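Local coordinates for F5/8 type C domain protein (Clostridium perfringens, PDB 7JRM), which probably helps the mucin-degrading O-glycopeptidase ZmpB to recognise glycans through a carbohydrate-binding module, at residues 159-164 with 207-212; 108-113 with 153-158; 126-131 with 216-221; 166-171 with 200-205. One frame throughout, in Å; residues are numbered along the deposited sequence.

All four contacts lie in one beta-sandwich module. Contacts 3 and 4 each pair two strands, one pair in each facing sheet, and their centres are about 13 Å apart. Trp218 of contact 3 packs on Leu202 of contact 4, with CZ2 of Trp218 3.4 Å from CB of Leu202. Contact 1 holds most of the calcium site. It shares strand 163-170 with contact 4, and its centre is about 19 Å from that contact's. Contact 2 joins two loops about 14 Å from contact 1, centre to centre. It meets contact 3 where Asp153 OD1 lies 2.7 Å from Asp217 OD2, so the two carboxylates possibly share a proton.

Contact 1: residues 159-164 with 207-212; sequences KKVSSV and ADNGNN. With CA (calcium ion), chain B.
Ser163 and the loop 207-212 hold one calcium ion between them. Ser163 gives two ligands: its carbonyl O lies 2.4 Å from the calcium, and its side-chain OG is longer at 2.9 Å. Across from it, the loop turns two carbonyls inward. Gly210 O binds the calcium at 2.4 Å and Asp208 O at 2.6 Å. Water 1 is a further ligand at 2.4 Å. Val206 and Asp214 complete the shell, so backbone carbonyls make up much of it.

The second shell sets these groups in place. Water 1 lies within hydrogen-bonding distance of Val161 O and Asn212 O, one acceptor from each segment, and probably donates to them, though other acceptors compete for its protons. The Ser163 OG stands between its backbone N and carbonyl carbon (chi1 58°), where it can reach both the metal and Asp208. Its hydrogen bond to Asp208 OD2 refines to 2.4 Å, a doubtful length. The other carboxylate oxygen, Asp208 OD1, forms a salt bridge with Arg182. Asp208 thus binds the calcium through its carbonyl, while its carboxylate links Ser163 to Arg182.

Van der Waals contacts border the site. The Ala207 methyl packs 3.6 Å from Ser163 O. Val161 turns CG2 onto the side-chain amide of Asn212, 3.6 Å from ND2, while its CB faces the amide of Asn209.

A type II' turn from Asn209 to Asn212 folds the loop back and brings Gly210 O round to the ion. The arrangement is a calcium site at one end of a beta-sandwich, as in many carbohydrate-binding modules. Here it ties the start of strand 163-170 to the loop that follows strand 199-205.

Contact 2: residues 108-113 with 153-158; sequences SGNQIR and DRHVAD
The His155 ring carries Ser108 over one face. Ser108 CB sits 3.8 Å from the ring centroid and 13° off the ring normal, a CH-pi contact. Ser108 OG lies over the same ring, 3.5 Å from His155 CG. The His155 ring reaches this place with CG anti to its backbone N (chi1 174°). The guanidinium of Arg113 has Arg154 CB over one face, 3.7 Å from NH1. Gln111 O lies in the guanidinium plane, at its edge. The two arginines part company beyond this point, their guanidinium planes being 84° apart.

Asp153 forms an Asx turn, with His155 N donating to its OD2 from above the carboxylate plane. This turn opens the short 3-10 segment 154-155 in the loop after strand 145-152. The backbone links the loop to strand 112-115, since Arg154 N donates to Arg113 O at 3.0 Å. Arg113 N makes a weak bond to Asp153 OD1, 3.3 Å long.

Waters bridge the rest. Water 3 donates to Gln111 O and Asp153 OD2 and accepts from Arg113 NH2. Water 2 donates to Asp153 OD2 at 2.6 Å, giving this oxygen a third donor. Water 4 accepts from Arg113 NH2 and also hydrogen-bonds to His155 ND1.

Contact 3: residues 126-131 with 216-221; sequences KGIGTH and ADWADA
Lys126 O accepts from Asp220 N at 3.0 Å, at one end of an antiparallel strand pair in one sheet of the beta-sandwich. The strand axes run 4.5 Å apart at 169°. Water 5 also joins this end, accepting from Lys126 N and donating to Asp220 OD1. The Lys126 ammonium turns away to salt bridges with Asp88 and Asp104.

Gly127 comes next, in a non-hydrogen-bonded pair with Ala219. Its CA is only 3.2 Å from Trp218 O, and its backbone angles suit glycine. Here the partner chain turns a corner through a type II turn from Trp218 to Ala221.

Ile128 and Trp218 form a hydrogen-bonded pair. Trp218 N reaches Ile128 O at 2.7 Å, in the carbonyl plane, whereas the return bond from Ile128 N meets Trp218 O from above its plane. Their CB atoms touch on the face that looks toward strand 199-205.

Gly129 pairs with Asp217, whose OD1 rests 3.7 Å from Gly129 CA. Thr130 closes the ladder with two bonds to Ala216. Its OG1 is anti to the backbone N (chi1 -169°) and bonds to Ser134. The methyl CG2 instead meets the indole edge, 3.8 Å from Trp218 NE1.

Contact 4: residues 166-171 with 200-205; sequences FKVYVD and IKLVVD
Val168 fills the hollow between Ile200 and Leu202. Its CG1 meets Ile200 CD1 at 3.8 Å, and its CG2 meets Leu202 CD2 at 4.0 Å. Further along the same face, the Phe166 ring lies alongside Val204, with CD2 and CE2 both 3.9 Å from the single methyl CG2. This apolar face looks into the module. There Phe146 covers Val168, Ile200 and Leu202, and Trp218 stacks edge-to-face with Phe166.

The other face is more polar. Tyr169 leans across to the neighbouring strand, where CE2 meets Val203 CG2 at 3.6 Å. Lys201 O lies at the ring edge, in plane. Lys201 bends at chi3 (54°) and brings CE back over Tyr169 CB and CG. Its NZ is 5.0 Å from the ring centroid, at most a weak cation-pi attraction. Lys167 stretches out beyond CG, passes Val203 and ends in a salt bridge from NZ to Asp205 OD2 at 2.9 Å, on the anti lone pair.

Four backbone hydrogen bonds hold the strands, two in the Lys167-Val203 pair and two in the Tyr169-Lys201 pair. The strands run antiparallel at 164°. They are neighbours inside a five-stranded sheet, one layer of the beta-sandwich of an NPCBM-type carbohydrate-binding module.

Contact 1: residues 159-164 with 207-212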
loop_
_atom_site.group_PDB
_atom_site.type_symbol
_atom_site.label_atom_id
_atom_site.label_comp_id
_atom_site.label_asym_id
_atom_site.label_seq_id
_atom_site.Cartn_x
_atom_site.Cartn_y
_atom_site.Cartn_z
ATOM N N LYS A 159 24.391 22.628 -41.152
ATOM C CA LYS A 159 24.522 22.110 -42.508
ATOM C C LYS A 159 23.416 22.578 -43.448
ATOM O O LYS A 159 23.462 22.251 -44.639
ATOM C CB LYS A 159 24.563 20.580 -42.479
ATOM C CG LYS A 159 25.815 20.014 -41.825
ATOM C CD LYS A 159 27.073 20.670 -42.370
ATOM C CE LYS A 159 28.325 20.040 -41.780
ATOM N NZ LYS A 159 29.551 20.455 -42.514
ATOM N N LYS A 160 22.421 23.310 -42.939
ATOM C CA LYS A 160 21.382 23.949 -43.745
ATOM C C LYS A 160 20.458 22.963 -44.456
ATOM O O LYS A 160 19.233 23.048 -44.317
ATOM C CB LYS A 160 22.009 24.890 -44.778
ATOM C CG LYS A 160 22.736 26.087 -44.188
ATOM C CD LYS A 160 23.336 26.953 -45.285
ATOM C CE LYS A 160 24.074 28.152 -44.710
ATOM N NZ LYS A 160 25.100 27.751 -43.709
ATOM N N VAL A 161 21.027 22.028 -45.226
ATOM C CA VAL A 161 20.244 21.254 -46.185
ATOM C C VAL A 161 19.713 19.940 -45.624
ATOM O O VAL A 161 19.096 19.170 -46.373
ATOM C CB VAL A 161 21.076 20.956 -47.449
ATOM C CG1 VAL A 161 21.516 22.252 -48.111
ATOM C CG2 VAL A 161 22.278 20.090 -47.099
ATOM N N SER A 162 19.928 19.657 -44.342
ATOM C CA SER A 162 19.493 18.383 -43.779
ATOM C C SER A 162 17.976 18.244 -43.857
ATOM O O SER A 162 17.236 19.158 -43.482
ATOM C CB SER A 162 19.962 18.263 -42.329
ATOM O OG SER A 162 21.349 17.975 -42.266
ATOM N N SER A 163 17.517 17.091 -44.351
ATOM C CA SER A 163 16.091 16.819 -44.513
ATOM C C SER A 163 15.838 15.333 -44.739
ATOM O O SER A 163 16.436 14.731 -45.635
ATOM C CB SER A 163 15.518 17.627 -45.680
ATOM O OG SER A 163 16.200 17.331 -46.886
ATOM N N VAL A 164 14.954 14.733 -43.941
ATOM C CA VAL A 164 14.630 13.316 -44.041
ATOM C C VAL A 164 13.129 13.131 -43.850
ATOM O O VAL A 164 12.393 14.074 -43.552
ATOM C CB VAL A 164 15.404 12.459 -43.017
ATOM C CG1 VAL A 164 16.895 12.498 -43.293
ATOM C CG2 VAL A 164 15.103 12.923 -41.605
ATOM N N ALA A 207 14.179 12.701 -48.656
ATOM C CA ALA A 207 13.437 13.957 -48.863
ATOM C C ALA A 207 14.117 14.717 -50.003
ATOM O O ALA A 207 14.352 14.128 -51.067
ATOM C CB ALA A 207 13.326 14.708 -47.543
ATOM N N ASP A 208 14.451 15.994 -49.834
ATOM C CA ASP A 208 15.118 16.765 -50.873
ATOM C C ASP A 208 16.623 16.816 -50.622
ATOM O O ASP A 208 17.122 16.387 -49.579
ATOM C CB ASP A 208 14.536 18.182 -50.960
ATOM C CG ASP A 208 14.483 18.888 -49.611
ATOM O OD1 ASP A 208 13.556 19.699 -49.405
ATOM O OD2 ASP A 208 15.366 18.648 -48.761
ATOM N N ASN A 209 17.344 17.352 -51.611
ATOM C CA ASN A 209 18.795 17.541 -51.542
ATOM C C ASN A 209 19.541 16.222 -51.363
ATOM O O ASN A 209 20.653 16.196 -50.831
ATOM C CB ASN A 209 19.180 18.521 -50.428
ATOM C CG ASN A 209 19.020 19.968 -50.844
ATOM O OD1 ASN A 209 18.156 20.680 -50.333
ATOM N ND2 ASN A 209 19.857 20.413 -51.774
ATOM N N GLY A 210 18.946 15.121 -51.815
ATOM C CA GLY A 210 19.580 13.833 -51.634
ATOM C C GLY A 210 19.722 13.489 -50.163
ATOM O O GLY A 210 18.905 13.873 -49.319
ATOM N N ASN A 211 20.790 12.757 -49.847
ATOM C CA ASN A 211 21.071 12.340 -48.480
ATOM C C ASN A 211 22.100 13.233 -47.796
ATOM O O ASN A 211 22.664 12.840 -46.769
ATOM C CB ASN A 211 21.537 10.882 -48.459
ATOM C CG ASN A 211 22.893 10.687 -49.115
ATOM O OD1 ASN A 211 23.393 11.564 -49.818
ATOM N ND2 ASN A 211 23.497 9.527 -48.881
ATOM N N ASN A 212 22.349 14.424 -48.335
ATOM C CA ASN A 212 23.419 15.275 -47.830
ATOM C C ASN A 212 23.151 15.696 -46.391
ATOM O O ASN A 212 22.141 16.347 -46.103
ATOM C CB ASN A 212 23.576 16.504 -48.724
ATOM C CG ASN A 212 24.936 17.157 -48.580
ATOM O OD1 ASN A 212 25.917 16.499 -48.232
ATOM N ND2 ASN A 212 25.002 18.458 -48.838
HETATM CA CA CA B . 17.869 15.088 -47.491
HETATM O O HOH W 1 19.758 16.584 -47.568
#

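Contact 2: residues 108-113 with 153-158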
loop_
_atom_site.group_PDB
_atom_site.type_symbol
_atom_site.label_atom_id
_atom_site.label_comp_id
_atom_site.label_asym_id
_atom_site.label_seq_id
_atom_site.Cartn_x
_atom_site.Cartn_y
_atom_site.Cartn_z
ATOM N N SER A 108 27.425 10.230 -36.113
ATOM C CA SER A 108 28.708 10.908 -35.996
ATOM C C SER A 108 29.498 10.473 -34.766
ATOM O O SER A 108 30.612 10.967 -34.557
ATOM C CB SER A 108 28.498 12.424 -35.968
ATOM O OG SER A 108 28.169 12.865 -34.663
ATOM N N GLY A 109 28.959 9.565 -33.955
ATOM C CA GLY A 109 29.600 9.144 -32.732
ATOM C C GLY A 109 29.222 9.949 -31.507
ATOM O O GLY A 109 29.426 9.475 -30.384
ATOM N N ASN A 110 28.679 11.149 -31.690
ATOM C CA ASN A 110 28.238 11.956 -30.566
ATOM C C ASN A 110 26.952 11.381 -29.974
ATOM O O ASN A 110 26.365 10.424 -30.488
ATOM C CB ASN A 110 28.014 13.402 -31.001
ATOM C CG ASN A 110 29.311 14.133 -31.277
ATOM O OD1 ASN A 110 30.333 13.873 -30.642
ATOM N ND2 ASN A 110 29.276 15.053 -32.233
ATOM N N GLN A 111 26.513 11.984 -28.873
ATOM C CA GLN A 111 25.273 11.561 -28.239
ATOM C C GLN A 111 24.081 11.847 -29.144
ATOM O O GLN A 111 24.099 12.768 -29.966
ATOM C CB GLN A 111 25.085 12.270 -26.897
ATOM C CG GLN A 111 26.048 11.832 -25.807
ATOM C CD GLN A 111 25.951 12.700 -24.567
ATOM O OE1 GLN A 111 26.258 13.892 -24.603
ATOM N NE2 GLN A 111 25.517 12.106 -23.460
ATOM N N ILE A 112 23.035 11.038 -28.989
ATOM C CA ILE A 112 21.800 11.256 -29.735
ATOM C C ILE A 112 21.139 12.527 -29.223
ATOM O O ILE A 112 20.793 12.632 -28.040
ATOM C CB ILE A 112 20.865 10.047 -29.611
ATOM C CG1 ILE A 112 21.451 8.851 -30.362
ATOM C CG2 ILE A 112 19.480 10.390 -30.133
ATOM C CD1 ILE A 112 20.786 7.540 -30.033
ATOM N N ARG A 113 20.968 13.505 -30.110
ATOM C CA ARG A 113 20.455 14.812 -29.729
ATOM C C ARG A 113 19.435 15.279 -30.754
ATOM O O ARG A 113 19.722 15.303 -31.954
ATOM C CB ARG A 113 21.592 15.835 -29.606
ATOM C CG ARG A 113 22.526 15.576 -28.434
ATOM C CD ARG A 113 23.755 16.469 -28.482
ATOM N NE ARG A 113 24.509 16.312 -29.723
ATOM C CZ ARG A 113 24.948 17.325 -30.463
ATOM N NH1 ARG A 113 24.708 18.574 -30.089
ATOM N NH2 ARG A 113 25.627 17.090 -31.576
ATOM N N ASP A 153 19.536 14.778 -36.292
ATOM C CA ASP A 153 20.522 14.864 -35.223
ATOM C C ASP A 153 21.128 16.261 -35.174
ATOM O O ASP A 153 21.338 16.903 -36.207
ATOM C CB ASP A 153 21.616 13.814 -35.421
ATOM C CG ASP A 153 22.582 13.750 -34.253
ATOM O OD1 ASP A 153 22.187 13.272 -33.171
ATOM O OD2 ASP A 153 23.743 14.176 -34.418
ATOM N N ARG A 154 21.410 16.732 -33.958
ATOM C CA ARG A 154 21.867 18.102 -33.761
ATOM C C ARG A 154 23.302 18.330 -34.219
ATOM O O ARG A 154 23.740 19.485 -34.260
ATOM C CB ARG A 154 21.730 18.491 -32.287
ATOM C CG ARG A 154 20.291 18.634 -31.813
ATOM C CD ARG A 154 19.445 19.388 -32.829
ATOM N NE ARG A 154 19.818 20.796 -32.921
ATOM C CZ ARG A 154 19.173 21.693 -33.660
ATOM N NH1 ARG A 154 19.580 22.954 -33.686
ATOM N NH2 ARG A 154 18.117 21.328 -34.374
ATOM N N HIS A 155 24.042 17.272 -34.563
ATOM C CA HIS A 155 25.416 17.446 -35.020
ATOM C C HIS A 155 25.495 18.186 -36.350
ATOM O O HIS A 155 26.536 18.781 -36.653
ATOM C CB HIS A 155 26.106 16.083 -35.134
ATOM C CG HIS A 155 27.481 16.143 -35.721
ATOM N ND1 HIS A 155 28.600 16.429 -34.969
ATOM C CD2 HIS A 155 27.918 15.950 -36.988
ATOM C CE1 HIS A 155 29.668 16.413 -35.748
ATOM N NE2 HIS A 155 29.281 16.124 -36.978
ATOM N N VAL A 156 24.423 18.177 -37.139
ATOM C CA VAL A 156 24.417 18.836 -38.440
ATOM C C VAL A 156 23.553 20.089 -38.381
ATOM O O VAL A 156 22.937 20.480 -39.378
ATOM C CB VAL A 156 23.928 17.881 -39.544
ATOM C CG1 VAL A 156 24.936 16.763 -39.760
ATOM C CG2 VAL A 156 22.563 17.311 -39.190
ATOM N N ALA A 157 23.512 20.735 -37.213
ATOM C CA ALA A 157 22.708 21.940 -37.040
ATOM C C ALA A 157 23.196 23.111 -37.883
ATOM O O ALA A 157 22.466 24.098 -38.016
ATOM C CB ALA A 157 22.681 22.346 -35.565
ATOM N N ASP A 158 24.399 23.029 -38.451
ATOM C CA ASP A 158 24.956 24.097 -39.271
ATOM C C ASP A 158 25.012 23.735 -40.751
ATOM O O ASP A 158 25.618 24.472 -41.536
ATOM C CB ASP A 158 26.355 24.467 -38.772
ATOM C CG ASP A 158 27.253 23.253 -38.584
ATOM O OD1 ASP A 158 28.264 23.369 -37.860
ATOM O OD2 ASP A 158 26.951 22.184 -39.156
HETATM O O HOH W 2 25.310 12.801 -35.972
HETATM O O HOH W 3 25.035 14.341 -32.137
HETATM O O HOH W 4 27.809 18.486 -32.609
#

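Contact 3: residues 126-131 with 216-221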
loop_
_atom_site.group_PDB
_atom_site.type_symbol
_atom_site.label_atom_id
_atom_site.label_comp_id
_atom_site.label_asym_id
_atom_site.label_seq_id
_atom_site.Cartn_x
_atom_site.Cartn_y
_atom_site.Cartn_z
ATOM N N LYS A 126 19.597 6.413 -25.118
ATOM C CA LYS A 126 19.235 5.233 -25.886
ATOM C C LYS A 126 18.625 5.639 -27.221
ATOM O O LYS A 126 17.977 6.683 -27.336
ATOM C CB LYS A 126 18.249 4.354 -25.112
ATOM C CG LYS A 126 18.601 4.171 -23.646
ATOM C CD LYS A 126 19.796 3.247 -23.476
ATOM C CE LYS A 126 19.436 1.814 -23.832
ATOM N NZ LYS A 126 20.646 0.960 -23.996
ATOM N N GLY A 127 18.834 4.800 -28.222
ATOM C CA GLY A 127 18.273 5.028 -29.535
ATOM C C GLY A 127 19.171 4.449 -30.610
ATOM O O GLY A 127 20.133 3.739 -30.329
ATOM N N ILE A 128 18.830 4.774 -31.854
ATOM C CA ILE A 128 19.548 4.296 -33.029
ATOM C C ILE A 128 19.905 5.500 -33.888
ATOM O O ILE A 128 19.016 6.235 -34.331
ATOM C CB ILE A 128 18.721 3.282 -33.839
ATOM C CG1 ILE A 128 18.348 2.080 -32.971
ATOM C CG2 ILE A 128 19.483 2.840 -35.076
ATOM C CD1 ILE A 128 19.536 1.242 -32.553
ATOM N N GLY A 129 21.202 5.700 -34.125
ATOM C CA GLY A 129 21.673 6.757 -34.988
ATOM C C GLY A 129 22.016 6.208 -36.357
ATOM O O GLY A 129 22.864 5.324 -36.487
ATOM N N THR A 130 21.348 6.736 -37.381
ATOM C CA THR A 130 21.514 6.235 -38.738
ATOM C C THR A 130 21.614 7.424 -39.690
ATOM O O THR A 130 21.772 8.574 -39.270
ATOM C CB THR A 130 20.368 5.281 -39.109
ATOM O OG1 THR A 130 20.680 4.612 -40.338
ATOM C CG2 THR A 130 19.054 6.040 -39.258
ATOM N N HIS A 131 21.518 7.133 -40.987
ATOM C CA HIS A 131 21.737 8.128 -42.028
ATOM C C HIS A 131 20.984 7.687 -43.275
ATOM O O HIS A 131 21.110 6.534 -43.695
ATOM C CB HIS A 131 23.236 8.274 -42.320
ATOM C CG HIS A 131 23.593 9.497 -43.106
ATOM N ND1 HIS A 131 23.121 9.728 -44.379
ATOM C CD2 HIS A 131 24.398 10.545 -42.806
ATOM C CE1 HIS A 131 23.610 10.872 -44.826
ATOM N NE2 HIS A 131 24.386 11.387 -43.890
ATOM N N ALA A 216 20.046 11.137 -38.945
ATOM C CA ALA A 216 18.725 10.885 -38.390
ATOM C C ALA A 216 18.827 9.950 -37.195
ATOM O O ALA A 216 19.650 9.030 -37.185
ATOM C CB ALA A 216 17.786 10.285 -39.442
ATOM N N ASP A 217 17.982 10.186 -36.194
ATOM C CA ASP A 217 17.967 9.394 -34.973
ATOM C C ASP A 217 16.596 8.770 -34.757
ATOM O O ASP A 217 15.568 9.435 -34.914
ATOM C CB ASP A 217 18.317 10.239 -33.744
ATOM C CG ASP A 217 19.687 10.863 -33.832
ATOM O OD1 ASP A 217 20.589 10.248 -34.437
ATOM O OD2 ASP A 217 19.860 11.968 -33.280
ATOM N N TRP A 218 16.595 7.489 -34.391
ATOM C CA TRP A 218 15.430 6.847 -33.788
ATOM C C TRP A 218 15.642 6.908 -32.278
ATOM O O TRP A 218 16.126 5.968 -31.647
ATOM C CB TRP A 218 15.264 5.415 -34.292
ATOM C CG TRP A 218 15.123 5.304 -35.780
ATOM C CD1 TRP A 218 16.128 5.153 -36.689
ATOM C CD2 TRP A 218 13.903 5.326 -36.530
ATOM N NE1 TRP A 218 15.611 5.082 -37.960
ATOM C CE2 TRP A 218 14.246 5.187 -37.890
ATOM C CE3 TRP A 218 12.554 5.452 -36.185
ATOM C CZ2 TRP A 218 13.289 5.173 -38.904
ATOM C CZ3 TRP A 218 11.606 5.436 -37.193
ATOM C CH2 TRP A 218 11.978 5.297 -38.536
ATOM N N ALA A 219 15.285 8.050 -31.699
ATOM C CA ALA A 219 15.597 8.329 -30.302
ATOM C C ALA A 219 14.621 7.616 -29.375
ATOM O O ALA A 219 13.401 7.697 -29.561
ATOM C CB ALA A 219 15.568 9.834 -30.043
ATOM N N ASP A 220 15.166 6.921 -28.374
ATOM C CA ASP A 220 14.378 6.186 -27.384
ATOM C C ASP A 220 13.474 5.145 -28.039
ATOM O O ASP A 220 12.424 4.793 -27.497
ATOM C CB ASP A 220 13.552 7.139 -26.512
ATOM C CG ASP A 220 13.472 6.686 -25.067
ATOM O OD1 ASP A 220 14.525 6.644 -24.395
ATOM O OD2 ASP A 220 12.354 6.379 -24.600
ATOM N N ALA A 221 13.876 4.650 -29.210
ATOM C CA ALA A 221 13.092 3.648 -29.922
ATOM C C ALA A 221 13.014 2.368 -29.103
ATOM O O ALA A 221 14.043 1.788 -28.742
ATOM C CB ALA A 221 13.708 3.373 -31.292
HETATM O O HOH W 5 17.045 7.936 -23.904
#

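Contact 4: residues 166-171 with 200-205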
loop_
_atom_site.group_PDB
_atom_site.type_symbol
_atom_site.label_atom_id
_atom_site.label_comp_id
_atom_site.label_asym_id
_atom_site.label_seq_id
_atom_site.Cartn_x
_atom_site.Cartn_y
_atom_site.Cartn_z
ATOM N N PHE A 166 10.777 9.958 -41.897
ATOM C CA PHE A 166 10.777 8.688 -41.189
ATOM C C PHE A 166 9.529 7.895 -41.543
ATOM O O PHE A 166 8.424 8.440 -41.590
ATOM C CB PHE A 166 10.845 8.909 -39.678
ATOM C CG PHE A 166 12.103 9.586 -39.221
ATOM C CD1 PHE A 166 12.208 10.966 -39.245
ATOM C CD2 PHE A 166 13.182 8.844 -38.768
ATOM C CE1 PHE A 166 13.363 11.593 -38.825
ATOM C CE2 PHE A 166 14.338 9.468 -38.346
ATOM C CZ PHE A 166 14.429 10.844 -38.376
ATOM N N LYS A 167 9.717 6.603 -41.800
ATOM C CA LYS A 167 8.624 5.699 -42.121
ATOM C C LYS A 167 8.800 4.407 -41.339
ATOM O O LYS A 167 9.922 3.951 -41.109
ATOM C CB LYS A 167 8.564 5.396 -43.626
ATOM C CG LYS A 167 8.463 6.631 -44.506
ATOM C CD LYS A 167 8.430 6.263 -45.979
ATOM C CE LYS A 167 8.946 7.403 -46.841
ATOM N NZ LYS A 167 9.069 7.009 -48.272
ATOM N N VAL A 168 7.678 3.822 -40.929
ATOM C CA VAL A 168 7.668 2.585 -40.156
ATOM C C VAL A 168 6.802 1.574 -40.893
ATOM O O VAL A 168 5.607 1.811 -41.112
ATOM C CB VAL A 168 7.155 2.805 -38.725
ATOM C CG1 VAL A 168 6.936 1.468 -38.031
ATOM C CG2 VAL A 168 8.133 3.664 -37.939
ATOM N N TYR A 169 7.404 0.452 -41.275
ATOM C CA TYR A 169 6.708 -0.632 -41.951
ATOM C C TYR A 169 6.546 -1.805 -40.996
ATOM O O TYR A 169 7.479 -2.155 -40.266
ATOM C CB TYR A 169 7.466 -1.075 -43.205
ATOM C CG TYR A 169 7.510 -0.030 -44.298
ATOM C CD1 TYR A 169 6.631 -0.082 -45.372
ATOM C CD2 TYR A 169 8.432 1.009 -44.257
ATOM C CE1 TYR A 169 6.668 0.870 -46.373
ATOM C CE2 TYR A 169 8.476 1.967 -45.253
ATOM C CZ TYR A 169 7.593 1.892 -46.309
ATOM O OH TYR A 169 7.634 2.843 -47.304
ATOM N N VAL A 170 5.359 -2.400 -40.996
ATOM C CA VAL A 170 5.051 -3.560 -40.166
ATOM C C VAL A 170 4.704 -4.705 -41.104
ATOM O O VAL A 170 3.660 -4.673 -41.772
ATOM C CB VAL A 170 3.905 -3.281 -39.183
ATOM C CG1 VAL A 170 3.539 -4.546 -38.426
ATOM C CG2 VAL A 170 4.297 -2.175 -38.215
ATOM N N ASP A 171 5.575 -5.714 -41.157
ATOM C CA ASP A 171 5.427 -6.841 -42.078
ATOM C C ASP A 171 5.298 -6.357 -43.521
ATOM O O ASP A 171 4.489 -6.861 -44.301
ATOM C CB ASP A 171 4.240 -7.726 -41.686
ATOM C CG ASP A 171 4.505 -8.533 -40.430
ATOM O OD1 ASP A 171 5.680 -8.863 -40.173
ATOM O OD2 ASP A 171 3.538 -8.843 -39.703
ATOM N N ILE A 200 9.494 -5.426 -38.163
ATOM C CA ILE A 200 9.278 -3.991 -38.269
ATOM C C ILE A 200 10.476 -3.393 -38.994
ATOM O O ILE A 200 11.625 -3.757 -38.719
ATOM C CB ILE A 200 9.062 -3.327 -36.891
ATOM C CG1 ILE A 200 8.715 -1.845 -37.059
ATOM C CG2 ILE A 200 10.276 -3.514 -35.984
ATOM C CD1 ILE A 200 8.540 -1.105 -35.752
ATOM N N LYS A 201 10.205 -2.503 -39.944
ATOM C CA LYS A 201 11.238 -1.910 -40.783
ATOM C C LYS A 201 11.235 -0.404 -40.576
ATOM O O LYS A 201 10.234 0.263 -40.858
ATOM C CB LYS A 201 11.015 -2.256 -42.256
ATOM C CG LYS A 201 12.119 -1.778 -43.185
ATOM C CD LYS A 201 12.032 -2.467 -44.539
ATOM C CE LYS A 201 10.646 -2.316 -45.147
ATOM N NZ LYS A 201 10.573 -2.881 -46.523
ATOM N N LEU A 202 12.352 0.125 -40.085
ATOM C CA LEU A 202 12.510 1.550 -39.828
ATOM C C LEU A 202 13.225 2.186 -41.014
ATOM O O LEU A 202 14.377 1.846 -41.303
ATOM C CB LEU A 202 13.286 1.780 -38.533
ATOM C CG LEU A 202 12.768 1.028 -37.305
ATOM C CD1 LEU A 202 13.592 1.384 -36.078
ATOM C CD2 LEU A 202 11.294 1.324 -37.071
ATOM N N VAL A 203 12.546 3.106 -41.694
ATOM C CA VAL A 203 13.018 3.670 -42.953
ATOM C C VAL A 203 13.230 5.168 -42.781
ATOM O O VAL A 203 12.348 5.873 -42.276
ATOM C CB VAL A 203 12.034 3.386 -44.102
ATOM C CG1 VAL A 203 12.450 4.136 -45.359
ATOM C CG2 VAL A 203 11.956 1.891 -44.370
ATOM N N VAL A 204 14.395 5.647 -43.207
ATOM C CA VAL A 204 14.724 7.068 -43.227
ATOM C C VAL A 204 14.955 7.439 -44.687
ATOM O O VAL A 204 16.002 7.114 -45.259
ATOM C CB VAL A 204 15.951 7.394 -42.369
ATOM C CG1 VAL A 204 16.250 8.885 -42.418
ATOM C CG2 VAL A 204 15.739 6.931 -40.936
ATOM N N ASP A 205 13.986 8.114 -45.296
ATOM C CA ASP A 205 14.109 8.516 -46.688
ATOM C C ASP A 205 14.863 9.840 -46.801
ATOM O O ASP A 205 15.112 10.535 -45.814
ATOM C CB ASP A 205 12.734 8.618 -47.348
ATOM C CG ASP A 205 12.749 8.155 -48.791
ATOM O OD1 ASP A 205 13.808 8.278 -49.442
ATOM O OD2 ASP A 205 11.706 7.666 -49.274
#